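Local atomic coordinates of flagellar protein FliL (Vibrio alginolyticus, PDB entry 6AHP), a protein that assists the function of the bacterial flagellar motor as a stomatin-like protein whose core domain lies in the periplasm. Residues Gln14-Asn19 against Ile31-Met36; Met36-Glu41 against Val98-Leu103; Leu58-Ser63 against Asp80-Asp85. One frame throughout, in Å; residues are numbered along the deposited sequence.

Contact 1 of 3, residues Gln14-Asn19 against Ile31-Met36; sequences QAFVFN and IKAQLM
Ile31 and Phe16 face each other as an antiparallel hydrogen-bonded pair in the beta hairpin formed by strands 7-21 and 26-38, the first two strands of a three-stranded antiparallel sheet. Two backbone bonds close the pair: Phe16 N donates to Ile31 O at 2.6 Å, a short bond, and Ile31 N returns one to Phe16 O at 2.8 Å. The short strand segments run 143° apart in direction, and within them this is the only bridge; the hairpin pairing continues at Phe18 with Val29 and Leu35 with Val10, while Gln34 bonds Leu103 of strand 101-109.

Ile31 has the most surface buried here. Its CB lies 4.4 Å from Phe16 CB, the two side chains leaving the same face of the sheet. With CG of Phe16 anti to its carbonyl carbon (chi1 -64°), the ring swings along the strand toward Ala33, and CE2 comes within 4.2 Å of Ala33 CB. This apolar face is packed by helix 50-62, where Leu57 meets Phe16 and Phe61 meets Ile31. On the other side of the hairpin, the aliphatic chain of Lys32 passes Ala15 and carries its ammonium to Asn11.

Phe18, two residues along from Phe16, turns its ring back to the same isoleucine. The delta methyl of Ile31 arrives at the ring edge, in its plane, with CD1 3.6 Å from both CE1 and CZ of Phe18.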
ATOM      1  N   GLN A  14       7.448  -3.159 -10.394  1.00 48.18           N
ATOM      2  CA  GLN A  14       7.431  -1.700 -10.343  1.00 47.78           C
ATOM      3  C   GLN A  14       8.225  -1.198  -9.142  1.00 48.15           C
ATOM      4  O   GLN A  14       7.883  -1.503  -7.990  1.00 47.87           O
ATOM      5  CB  GLN A  14       5.994  -1.185 -10.286  1.00 50.48           C
ATOM      6  CG  GLN A  14       5.880   0.332 -10.154  1.00 57.31           C
ATOM      7  CD  GLN A  14       6.144   1.062 -11.463  1.00 64.05           C
ATOM      8  OE1 GLN A  14       7.272   1.073 -11.975  1.00 65.72           O
ATOM      9  NE2 GLN A  14       5.103   1.671 -12.015  1.00 64.77           N
ATOM     10  N   ALA A  15       9.260  -0.407  -9.411  1.00 47.82           N
ATOM     11  CA  ALA A  15      10.054   0.189  -8.342  1.00 47.16           C
ATOM     12  C   ALA A  15       9.207   1.117  -7.479  1.00 47.75           C
ATOM     13  O   ALA A  15       8.273   1.767  -7.955  1.00 49.48           O
ATOM     14  CB  ALA A  15      11.232   0.970  -8.916  1.00 47.52           C
ATOM     15  N   PHE A  16       9.542   1.176  -6.192  1.00 42.14           N
ATOM     16  CA  PHE A  16       8.879   2.092  -5.273  1.00 43.99           C
ATOM     17  C   PHE A  16       9.556   3.455  -5.337  1.00 48.82           C
ATOM     18  O   PHE A  16      10.774   3.568  -5.125  1.00 45.90           O
ATOM     19  CB  PHE A  16       8.887   1.531  -3.851  1.00 36.90           C
ATOM     20  CG  PHE A  16       8.099   0.278  -3.735  1.00 36.59           C
ATOM     21  CD1 PHE A  16       6.754   0.323  -3.427  1.00 36.33           C
ATOM     22  CD2 PHE A  16       8.679  -0.941  -4.043  1.00 39.13           C
ATOM     23  CE1 PHE A  16       5.997  -0.853  -3.366  1.00 33.44           C
ATOM     24  CE2 PHE A  16       7.942  -2.118  -3.995  1.00 39.74           C
ATOM     25  CZ  PHE A  16       6.594  -2.076  -3.653  1.00 35.32           C
ATOM     26  N   VAL A  17       8.761   4.478  -5.640  1.00 48.77           N
ATOM     27  CA  VAL A  17       9.201   5.870  -5.649  1.00 50.68           C
ATOM     28  C   VAL A  17       8.345   6.634  -4.646  1.00 51.22           C
ATOM     29  O   VAL A  17       7.110   6.617  -4.734  1.00 51.69           O
ATOM     30  CB  VAL A  17       9.076   6.499  -7.043  1.00 53.59           C
ATOM     31  CG1 VAL A  17       9.456   7.974  -6.983  1.00 55.10           C
ATOM     32  CG2 VAL A  17       9.898   5.719  -8.051  1.00 50.91           C
ATOM     33  N   PHE A  18       8.995   7.300  -3.697  1.00 46.85           N
ATOM     34  CA  PHE A  18       8.276   7.996  -2.643  1.00 53.51           C
ATOM     35  C   PHE A  18       9.142   9.136  -2.138  1.00 56.48           C
ATOM     36  O   PHE A  18      10.373   9.081  -2.210  1.00 57.04           O
ATOM     37  CB  PHE A  18       7.914   7.052  -1.491  1.00 45.12           C
ATOM     38  CG  PHE A  18       9.102   6.384  -0.885  1.00 44.33           C
ATOM     39  CD1 PHE A  18       9.676   5.281  -1.494  1.00 37.67           C
ATOM     40  CD2 PHE A  18       9.664   6.876   0.278  1.00 42.36           C
ATOM     41  CE1 PHE A  18      10.770   4.681  -0.956  1.00 36.60           C
ATOM     42  CE2 PHE A  18      10.770   6.277   0.825  1.00 45.76           C
ATOM     43  CZ  PHE A  18      11.326   5.168   0.200  1.00 44.96           C
ATOM     44  N   ASN A  19       8.535  10.158  -1.603  1.00 59.76           N
ATOM     45  CA  ASN A  19       9.195  11.315  -1.086  1.00 57.68           C
ATOM     46  C   ASN A  19       9.537  11.168   0.350  1.00 60.41           C
ATOM     47  O   ASN A  19       9.018  10.318   0.983  1.00 61.60           O
ATOM     48  CB  ASN A  19       8.368  12.557  -1.290  1.00 63.01           C
ATOM     49  CG  ASN A  19       7.608  12.556  -2.587  1.00 71.42           C
ATOM     50  OD1 ASN A  19       6.409  12.384  -2.592  1.00 72.03           O
ATOM     51  ND2 ASN A  19       8.312  12.722  -3.698  1.00 71.89           N
ATOM     52  N   ILE A  31      13.333   2.551  -4.613  1.00 46.73           N
ATOM     53  CA  ILE A  31      13.646   1.224  -4.102  1.00 44.21           C
ATOM     54  C   ILE A  31      13.094   0.201  -5.084  1.00 40.23           C
ATOM     55  O   ILE A  31      11.930   0.284  -5.484  1.00 41.32           O
ATOM     56  CB  ILE A  31      13.069   0.997  -2.692  1.00 43.54           C
ATOM     57  CG1 ILE A  31      13.988   1.600  -1.644  1.00 40.05           C
ATOM     58  CG2 ILE A  31      12.893  -0.494  -2.412  1.00 38.68           C
ATOM     59  CD1 ILE A  31      13.272   2.195  -0.479  1.00 42.05           C
ATOM     60  N   LYS A  32      13.921  -0.718  -5.578  1.00 43.96           N
ATOM     61  CA  LYS A  32      13.465  -1.889  -6.321  1.00 42.80           C
ATOM     62  C   LYS A  32      13.536  -3.097  -5.392  1.00 35.42           C
ATOM     63  O   LYS A  32      14.514  -3.262  -4.654  1.00 34.05           O
ATOM     64  CB  LYS A  32      14.331  -2.119  -7.569  1.00 40.82           C
ATOM     65  CG  LYS A  32      13.977  -3.348  -8.386  1.00 41.04           C
ATOM     66  CD  LYS A  32      12.679  -3.184  -9.146  1.00 34.56           C
ATOM     67  CE  LYS A  32      12.438  -4.393 -10.031  1.00 42.52           C
ATOM     68  NZ  LYS A  32      12.567  -5.684  -9.258  1.00 40.67           N
ATOM     69  N   ALA A  33      12.493  -3.929  -5.414  1.00 36.71           N
ATOM     70  CA  ALA A  33      12.337  -4.971  -4.403  1.00 35.53           C
ATOM     71  C   ALA A  33      11.837  -6.275  -5.013  1.00 32.51           C
ATOM     72  O   ALA A  33      11.183  -6.294  -6.059  1.00 29.21           O
ATOM     73  CB  ALA A  33      11.363  -4.531  -3.297  1.00 32.22           C
ATOM     74  N   GLN A  34      12.133  -7.370  -4.313  1.00 28.53           N
ATOM     75  CA  GLN A  34      11.596  -8.688  -4.624  1.00 28.82           C
ATOM     76  C   GLN A  34      11.298  -9.399  -3.313  1.00 24.17           C
ATOM     77  O   GLN A  34      11.789  -9.006  -2.249  1.00 25.56           O
ATOM     78  CB  GLN A  34      12.570  -9.540  -5.479  1.00 29.48           C
ATOM     79  CG  GLN A  34      12.873  -8.979  -6.874  1.00 28.60           C
ATOM     80  CD  GLN A  34      13.539  -9.987  -7.809  1.00 33.68           C
ATOM     81  OE1 GLN A  34      13.185 -11.174  -7.849  1.00 30.18           O
ATOM     82  NE2 GLN A  34      14.510  -9.511  -8.578  1.00 35.14           N
ATOM     83  N   LEU A  35      10.516 -10.471  -3.396  1.00 24.18           N
ATOM     84  CA  LEU A  35      10.158 -11.264  -2.229  1.00 25.44           C
ATOM     85  C   LEU A  35      10.863 -12.616  -2.284  1.00 24.50           C
ATOM     86  O   LEU A  35      10.816 -13.304  -3.309  1.00 24.81           O
ATOM     87  CB  LEU A  35       8.637 -11.474  -2.142  1.00 22.94           C
ATOM     88  CG  LEU A  35       7.831 -10.177  -2.327  1.00 23.72           C
ATOM     89  CD1 LEU A  35       6.379 -10.499  -2.607  1.00 21.62           C
ATOM     90  CD2 LEU A  35       8.007  -9.240  -1.083  1.00 23.81           C
ATOM     91  N   MET A  36      11.482 -12.997  -1.172  1.00 21.36           N
ATOM     92  CA  MET A  36      12.018 -14.337  -0.997  1.00 23.87           C
ATOM     93  C   MET A  36      10.983 -15.189  -0.266  1.00 21.62           C
ATOM     94  O   MET A  36      10.488 -14.795   0.793  1.00 23.78           O
ATOM     95  CB  MET A  36      13.323 -14.284  -0.212  1.00 21.54           C
ATOM     96  CG  MET A  36      14.054 -15.606  -0.086  1.00 25.07           C
ATOM     97  SD  MET A  36      15.649 -15.220   0.704  1.00 35.04           S
ATOM     98  CE  MET A  36      15.493 -16.218   2.174  1.00 36.26           C
TER

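Contact 2 of 3, residues Met36-Glu41 against Val98-Leu103; sequences MVRGAE and VIEKVL
Met36 faces both Glu100 and Lys101, a classic beta bulge where strand 101-109 comes alongside strand 26-38 in the antiparallel sheet. The extra residue makes Met36 O serve two donors: Glu100 N at 2.8 Å, lying in the carbonyl plane, and Lys101 N through a weak bond of 3.4 Å. In return, Met36 N donates to Lys101 O at 2.9 Å, nearly straight on to the oxygen (C=O...N angle 174°).

The bulge is also the closely packed part of the contact. Glu100 CB lies only 3.0 Å from Met36 O, and the side chains of Met36 and Lys101 run side by side, pointing the same way, with SD of Met36 3.9 Å from NZ of Lys101. On the buried apolar side Val37 and Ile99 cross at about a right angle, CG1 of Val37 4.1 Å from CG2 of Ile99, while helices 40-48 and 72-94 pack against the pair through Ala46 and Ile86.

Toward Val98 and Arg38 the backbones part. Beyond the bulge a water takes the place of a direct strand-to-strand bond, accepting from Arg38 N and donating to Val98 O. Here the partly exposed chain of Arg38, extended from CG to NE, reaches a carboxylate that Glu100 brings over by bending at chi2 (-84°). Their salt bridge is held by NE, while NH1 is engaged by Ser5 O. The guanidinium and carboxylate planes stand 89° apart, and Arg38 NE meets Glu100 OE2 at 3.0 Å from above the carboxylate plane.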
ATOM      1  N   MET A  36      11.482 -12.997  -1.172  1.00 21.36           N
ATOM      2  CA  MET A  36      12.018 -14.337  -0.997  1.00 23.87           C
ATOM      3  C   MET A  36      10.983 -15.189  -0.266  1.00 21.62           C
ATOM      4  O   MET A  36      10.488 -14.795   0.793  1.00 23.78           O
ATOM      5  CB  MET A  36      13.323 -14.284  -0.212  1.00 21.54           C
ATOM      6  CG  MET A  36      14.054 -15.606  -0.086  1.00 25.07           C
ATOM      7  SD  MET A  36      15.649 -15.220   0.704  1.00 35.04           S
ATOM      8  CE  MET A  36      15.493 -16.218   2.174  1.00 36.26           C
ATOM      9  N   VAL A  37      10.621 -16.325  -0.860  1.00 19.62           N
ATOM     10  CA  VAL A  37       9.619 -17.210  -0.290  1.00 26.44           C
ATOM     11  C   VAL A  37      10.185 -18.625  -0.319  1.00 27.30           C
ATOM     12  O   VAL A  37      11.125 -18.925  -1.060  1.00 27.29           O
ATOM     13  CB  VAL A  37       8.267 -17.164  -1.059  1.00 21.29           C
ATOM     14  CG1 VAL A  37       7.763 -15.688  -1.285  1.00 21.97           C
ATOM     15  CG2 VAL A  37       8.412 -17.874  -2.397  1.00 23.35           C
ATOM     16  N   ARG A  38       9.571 -19.507   0.470  1.00 24.54           N
ATOM     17  CA  ARG A  38       9.872 -20.935   0.445  1.00 27.37           C
ATOM     18  C   ARG A  38       8.612 -21.723   0.120  1.00 27.53           C
ATOM     19  O   ARG A  38       7.632 -21.665   0.867  1.00 28.62           O
ATOM     20  CB  ARG A  38      10.472 -21.390   1.776  1.00 30.68           C
ATOM     21  CG  ARG A  38      11.966 -21.001   1.933  1.00 33.70           C
ATOM     22  CD  ARG A  38      12.530 -21.500   3.263  1.00 39.99           C
ATOM     23  NE  ARG A  38      13.885 -21.004   3.470  1.00 40.80           N
ATOM     24  CZ  ARG A  38      14.962 -21.573   2.938  1.00 45.57           C
ATOM     25  NH1 ARG A  38      14.815 -22.652   2.167  1.00 38.40           N
ATOM     26  NH2 ARG A  38      16.178 -21.064   3.167  1.00 42.11           N
ATOM     27  N   GLY A  39       8.637 -22.433  -0.994  1.00 29.57           N
ATOM     28  CA  GLY A  39       7.629 -23.402  -1.356  1.00 29.89           C
ATOM     29  C   GLY A  39       6.609 -22.846  -2.337  1.00 28.89           C
ATOM     30  O   GLY A  39       6.364 -21.629  -2.427  1.00 23.84           O
ATOM     31  N   ALA A  40       5.968 -23.773  -3.056  1.00 26.77           N
ATOM     32  CA  ALA A  40       5.034 -23.381  -4.110  1.00 29.70           C
ATOM     33  C   ALA A  40       3.805 -22.672  -3.543  1.00 26.21           C
ATOM     34  O   ALA A  40       3.265 -21.767  -4.188  1.00 29.97           O
ATOM     35  CB  ALA A  40       4.599 -24.604  -4.931  1.00 34.34           C
ATOM     36  N   GLU A  41       3.324 -23.089  -2.368  1.00 23.00           N
ATOM     37  CA  GLU A  41       2.089 -22.497  -1.852  1.00 30.80           C
ATOM     38  C   GLU A  41       2.329 -21.068  -1.372  1.00 30.80           C
ATOM     39  O   GLU A  41       1.488 -20.180  -1.589  1.00 24.68           O
ATOM     40  CB  GLU A  41       1.495 -23.324  -0.720  1.00 31.21           C
ATOM     41  CG  GLU A  41       0.080 -22.790  -0.335  1.00 41.16           C
ATOM     42  CD  GLU A  41      -0.397 -23.147   1.069  1.00 49.99           C
ATOM     43  OE1 GLU A  41       0.102 -24.135   1.656  1.00 49.25           O
ATOM     44  OE2 GLU A  41      -1.288 -22.423   1.583  1.00 54.24           O
ATOM     45  N   VAL A  98       3.589 -15.823   4.889  1.00 25.49           N
ATOM     46  CA  VAL A  98       3.819 -16.018   3.483  1.00 24.05           C
ATOM     47  C   VAL A  98       5.254 -15.867   3.024  1.00 23.30           C
ATOM     48  O   VAL A  98       5.778 -16.737   2.480  1.00 24.88           O
ATOM     49  CB  VAL A  98       2.832 -15.231   2.598  1.00 25.36           C
ATOM     50  CG1 VAL A  98       3.166 -15.278   1.145  1.00 24.41           C
ATOM     51  CG2 VAL A  98       1.429 -15.611   2.919  1.00 26.51           C
ATOM     52  N   ILE A  99       5.859 -14.752   3.256  1.00 18.96           N
ATOM     53  CA  ILE A  99       7.193 -14.540   2.814  1.00 22.24           C
ATOM     54  C   ILE A  99       8.259 -14.824   3.828  1.00 25.43           C
ATOM     55  O   ILE A  99       7.993 -14.889   4.954  1.00 22.43           O
ATOM     56  CB  ILE A  99       7.414 -13.094   2.304  1.00 19.87           C
ATOM     57  CG1 ILE A  99       7.266 -12.084   3.418  1.00 21.08           C
ATOM     58  CG2 ILE A  99       6.467 -12.762   1.229  1.00 20.05           C
ATOM     59  CD1 ILE A  99       7.876 -10.741   3.140  1.00 22.06           C
ATOM     60  N   GLU A 100       9.453 -15.052   3.358  1.00 22.73           N
ATOM     61  CA  GLU A 100      10.682 -15.101   4.131  1.00 24.75           C
ATOM     62  C   GLU A 100      11.154 -13.709   4.529  1.00 25.64           C
ATOM     63  O   GLU A 100      11.474 -13.473   5.695  1.00 24.88           O
ATOM     64  CB  GLU A 100      11.776 -15.815   3.331  1.00 27.51           C
ATOM     65  CG  GLU A 100      11.502 -17.282   3.155  1.00 35.31           C
ATOM     66  CD  GLU A 100      11.972 -18.116   4.349  1.00 54.66           C
ATOM     67  OE1 GLU A 100      11.093 -18.633   5.099  1.00 53.12           O
ATOM     68  OE2 GLU A 100      13.217 -18.243   4.526  1.00 50.90           O
ATOM     69  N   LYS A 101      11.373 -12.910   3.483  1.00 24.44           N
ATOM     70  CA  LYS A 101      11.887 -11.560   3.661  1.00 24.69           C
ATOM     71  C   LYS A 101      11.747 -10.850   2.328  1.00 24.40           C
ATOM     72  O   LYS A 101      11.584 -11.489   1.286  1.00 21.88           O
ATOM     73  CB  LYS A 101      13.359 -11.567   4.129  1.00 30.07           C
ATOM     74  CG  LYS A 101      14.258 -12.492   3.279  1.00 27.88           C
ATOM     75  CD  LYS A 101      15.737 -12.132   3.353  1.00 33.01           C
ATOM     76  CE  LYS A 101      16.446 -12.844   4.480  1.00 39.99           C
ATOM     77  NZ  LYS A 101      16.305 -14.336   4.472  1.00 42.40           N
ATOM     78  N   VAL A 102      11.775  -9.512   2.367  1.00 23.44           N
ATOM     79  CA  VAL A 102      11.820  -8.750   1.126  1.00 24.81           C
ATOM     80  C   VAL A 102      13.281  -8.372   0.886  1.00 24.43           C
ATOM     81  O   VAL A 102      14.071  -8.199   1.815  1.00 23.88           O
ATOM     82  CB  VAL A 102      10.877  -7.512   1.148  1.00 29.52           C
ATOM     83  CG1 VAL A 102      11.113  -6.675   2.328  1.00 28.68           C
ATOM     84  CG2 VAL A 102      11.027  -6.662  -0.119  1.00 29.71           C
ATOM     85  N   LEU A 103      13.634  -8.282  -0.380  1.00 25.02           N
ATOM     86  CA  LEU A 103      14.982  -8.006  -0.857  1.00 30.12           C
ATOM     87  C   LEU A 103      14.945  -6.669  -1.582  1.00 31.46           C
ATOM     88  O   LEU A 103      14.038  -6.433  -2.383  1.00 28.83           O
ATOM     89  CB  LEU A 103      15.457  -9.106  -1.830  1.00 25.48           C
ATOM     90  CG  LEU A 103      15.473 -10.557  -1.380  1.00 27.28           C
ATOM     91  CD1 LEU A 103      15.933 -11.488  -2.525  1.00 26.45           C
ATOM     92  CD2 LEU A 103      16.376 -10.679  -0.189  1.00 28.99           C
TER
HETATM   93  O   HOH W   1       7.987 -18.148   2.514  1.00 22.60           O

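Contact 3 of 3, residues Leu58-Ser63 against Asp80-Asp85; sequences LSTFAS and DRASED
Thr60 points toward the neighbouring helix, and its two branches do different work in this pair of roughly antiparallel helices, whose short segments cross at 144°, with axes 9.4 Å apart. With OG1 anti to the carbonyl carbon (chi1 -58°), the hydroxyl lies beside the backbone N, where Thr60 OG1 is 2.8 Å from Asp85 OD2 and has Ser56 O, one turn back, as another partner. The same rotation sets the methyl anti to the backbone N, where CG2 rests 3.8 Å from Ala82 N and 4.2 Å from Arg81 CB.

Asp85 comes from the opposite direction, its CG anti to its own carbonyl carbon (chi1 -74°), which brings the carboxylate to the threonine. A water donates to both Thr60 OG1 and Ala82 O, joining side chain to helix backbone beside the direct contact.

The small side chain of Ala82 probably helps the helices approach here, where the CA atoms of Thr60 and Ala82 are 5.8 Å apart; Phe61 CE1 approaches Ala82 CB at 4.5 Å. Both helices pack on the sheet: helix 50-62 through Phe61, whose ring meets that of Phe18, and helix 72-94 through Ala82 on Val102 and Phe104 of strand 101-109.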
ATOM      1  N   LEU A  58       4.763   0.385   0.502  1.00 25.91           N
ATOM      2  CA  LEU A  58       4.628   1.836   0.380  1.00 29.55           C
ATOM      3  C   LEU A  58       4.329   2.479   1.730  1.00 28.17           C
ATOM      4  O   LEU A  58       4.869   3.546   2.038  1.00 31.98           O
ATOM      5  CB  LEU A  58       3.546   2.195  -0.643  1.00 30.55           C
ATOM      6  CG  LEU A  58       3.566   3.621  -1.213  1.00 36.87           C
ATOM      7  CD1 LEU A  58       4.950   4.014  -1.828  1.00 36.76           C
ATOM      8  CD2 LEU A  58       2.453   3.796  -2.249  1.00 37.37           C
ATOM      9  N   SER A  59       3.500   1.829   2.564  1.00 29.62           N
ATOM     10  CA  SER A  59       3.251   2.340   3.911  1.00 30.41           C
ATOM     11  C   SER A  59       4.527   2.376   4.732  1.00 31.73           C
ATOM     12  O   SER A  59       4.771   3.335   5.476  1.00 29.47           O
ATOM     13  CB  SER A  59       2.211   1.489   4.633  1.00 31.64           C
ATOM     14  OG  SER A  59       0.920   1.673   4.096  1.00 40.93           O
ATOM     15  N   THR A  60       5.346   1.323   4.635  1.00 27.45           N
ATOM     16  CA  THR A  60       6.575   1.297   5.410  1.00 29.95           C
ATOM     17  C   THR A  60       7.498   2.425   4.986  1.00 31.49           C
ATOM     18  O   THR A  60       8.009   3.159   5.828  1.00 26.74           O
ATOM     19  CB  THR A  60       7.304  -0.028   5.258  1.00 27.74           C
ATOM     20  OG1 THR A  60       6.438  -1.101   5.662  1.00 23.66           O
ATOM     21  CG2 THR A  60       8.562   0.006   6.151  1.00 23.04           C
ATOM     22  N   PHE A  61       7.736   2.555   3.680  1.00 27.45           N
ATOM     23  CA  PHE A  61       8.635   3.589   3.172  1.00 33.44           C
ATOM     24  C   PHE A  61       8.112   5.006   3.434  1.00 38.22           C
ATOM     25  O   PHE A  61       8.904   5.924   3.651  1.00 42.71           O
ATOM     26  CB  PHE A  61       8.858   3.387   1.678  1.00 34.58           C
ATOM     27  CG  PHE A  61       9.445   2.048   1.323  1.00 35.77           C
ATOM     28  CD1 PHE A  61      10.283   1.384   2.205  1.00 35.54           C
ATOM     29  CD2 PHE A  61       9.171   1.466   0.090  1.00 33.89           C
ATOM     30  CE1 PHE A  61      10.830   0.156   1.874  1.00 30.54           C
ATOM     31  CE2 PHE A  61       9.723   0.236  -0.255  1.00 36.93           C
ATOM     32  CZ  PHE A  61      10.549  -0.420   0.646  1.00 35.64           C
ATOM     33  N   ALA A  62       6.793   5.208   3.405  1.00 37.87           N
ATOM     34  CA  ALA A  62       6.239   6.536   3.652  1.00 43.17           C
ATOM     35  C   ALA A  62       6.615   7.061   5.034  1.00 49.86           C
ATOM     36  O   ALA A  62       6.817   8.269   5.205  1.00 56.99           O
ATOM     37  CB  ALA A  62       4.718   6.515   3.494  1.00 39.73           C
ATOM     38  N   SER A  63       6.732   6.177   6.027  1.00 48.41           N
ATOM     39  CA  SER A  63       7.047   6.581   7.391  1.00 47.93           C
ATOM     40  C   SER A  63       8.528   6.441   7.717  1.00 48.44           C
ATOM     41  O   SER A  63       8.880   6.205   8.872  1.00 56.51           O
ATOM     42  CB  SER A  63       6.224   5.775   8.389  1.00 51.48           C
ATOM     43  OG  SER A  63       6.819   4.501   8.588  1.00 57.45           O
ATOM     44  N   ASP A  80      14.164  -4.630   7.597  1.00 29.80           N
ATOM     45  CA  ASP A  80      13.518  -5.535   8.553  1.00 30.66           C
ATOM     46  C   ASP A  80      12.093  -5.107   8.866  1.00 28.89           C
ATOM     47  O   ASP A  80      11.204  -5.958   9.010  1.00 25.81           O
ATOM     48  CB  ASP A  80      14.306  -5.609   9.864  1.00 35.27           C
ATOM     49  CG  ASP A  80      15.630  -6.333   9.714  1.00 45.94           C
ATOM     50  OD1 ASP A  80      15.782  -7.106   8.739  1.00 45.89           O
ATOM     51  OD2 ASP A  80      16.520  -6.104  10.569  1.00 53.72           O
ATOM     52  N   ARG A  81      11.877  -3.806   9.072  1.00 26.32           N
ATOM     53  CA  ARG A  81      10.516  -3.303   9.263  1.00 30.04           C
ATOM     54  C   ARG A  81       9.616  -3.664   8.086  1.00 23.55           C
ATOM     55  O   ARG A  81       8.474  -4.083   8.279  1.00 27.07           O
ATOM     56  CB  ARG A  81      10.524  -1.792   9.435  1.00 29.15           C
ATOM     57  CG  ARG A  81      10.794  -1.380  10.838  1.00 45.48           C
ATOM     58  CD  ARG A  81       9.591  -1.619  11.724  1.00 43.84           C
ATOM     59  NE  ARG A  81       9.718  -0.759  12.896  1.00 46.97           N
ATOM     60  CZ  ARG A  81       9.089   0.403  13.043  1.00 50.82           C
ATOM     61  NH1 ARG A  81       8.244   0.841  12.106  1.00 48.03           N
ATOM     62  NH2 ARG A  81       9.303   1.120  14.138  1.00 57.25           N
ATOM     63  N   ALA A  82      10.094  -3.417   6.862  1.00 26.07           N
ATOM     64  CA  ALA A  82       9.350  -3.787   5.655  1.00 23.53           C
ATOM     65  C   ALA A  82       8.923  -5.257   5.676  1.00 22.59           C
ATOM     66  O   ALA A  82       7.748  -5.566   5.458  1.00 23.23           O
ATOM     67  CB  ALA A  82      10.188  -3.492   4.416  1.00 19.97           C
ATOM     68  N   SER A  83       9.866  -6.179   5.940  1.00 22.45           N
ATOM     69  CA  SER A  83       9.517  -7.602   5.997  1.00 22.84           C
ATOM     70  C   SER A  83       8.475  -7.866   7.077  1.00 23.33           C
ATOM     71  O   SER A  83       7.492  -8.581   6.846  1.00 19.21           O
ATOM     72  CB  SER A  83      10.767  -8.467   6.248  1.00 23.54           C
ATOM     73  OG  SER A  83      11.628  -8.444   5.128  1.00 25.02           O
ATOM     74  N   GLU A  84       8.689  -7.321   8.260  1.00 21.93           N
ATOM     75  CA  GLU A  84       7.759  -7.535   9.339  1.00 24.08           C
ATOM     76  C   GLU A  84       6.373  -6.960   9.044  1.00 24.60           C
ATOM     77  O   GLU A  84       5.408  -7.583   9.301  1.00 21.68           O
ATOM     78  CB  GLU A  84       8.301  -7.074  10.681  1.00 28.06           C
ATOM     79  CG  GLU A  84       9.295  -8.020  11.367  1.00 32.69           C
ATOM     80  CD  GLU A  84       8.935  -9.515  11.352  1.00 38.97           C
ATOM     81  OE1 GLU A  84       7.847  -9.937  11.719  1.00 36.09           O
ATOM     82  OE2 GLU A  84       9.785 -10.302  10.986  1.00 46.26           O
ATOM     83  N   ASP A  85       6.303  -5.806   8.428  1.00 20.27           N
ATOM     84  CA  ASP A  85       4.986  -5.231   8.121  1.00 21.10           C
ATOM     85  C   ASP A  85       4.224  -6.105   7.131  1.00 18.19           C
ATOM     86  O   ASP A  85       3.015  -6.302   7.285  1.00 21.87           O
ATOM     87  CB  ASP A  85       5.113  -3.806   7.577  1.00 18.55           C
ATOM     88  CG  ASP A  85       5.478  -2.774   8.675  1.00 30.89           C
ATOM     89  OD1 ASP A  85       5.311  -3.070   9.875  1.00 31.32           O
ATOM     90  OD2 ASP A  85       5.953  -1.655   8.330  1.00 32.57           O
TER
HETATM   91  O   HOH W   2       6.088  -3.522   4.278  1.00 18.60           O

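The three contacts show how one small alpha-beta domain divides its chemistry by place. Contacts 1 and 2 share strand 26-38, and Met36 belongs to both: contact 1 pairs one edge of that strand with 7-21, contact 2 the other with 101-109. Contacts 1 and 3 are buried, and meet where Phe61 packs on Phe16, Phe18 and Ile31. Contact 2 is only partly buried, and it alone of the three has a salt bridge. Direct backbone bonds join the segments of contacts 1 and 2; contact 3 has none and is joined by side chains and a water that reaches Ala82 O. Contact 3 is nested within the chain span closed by contact 2, and Ser83 OG probably bonds Val102 N between them.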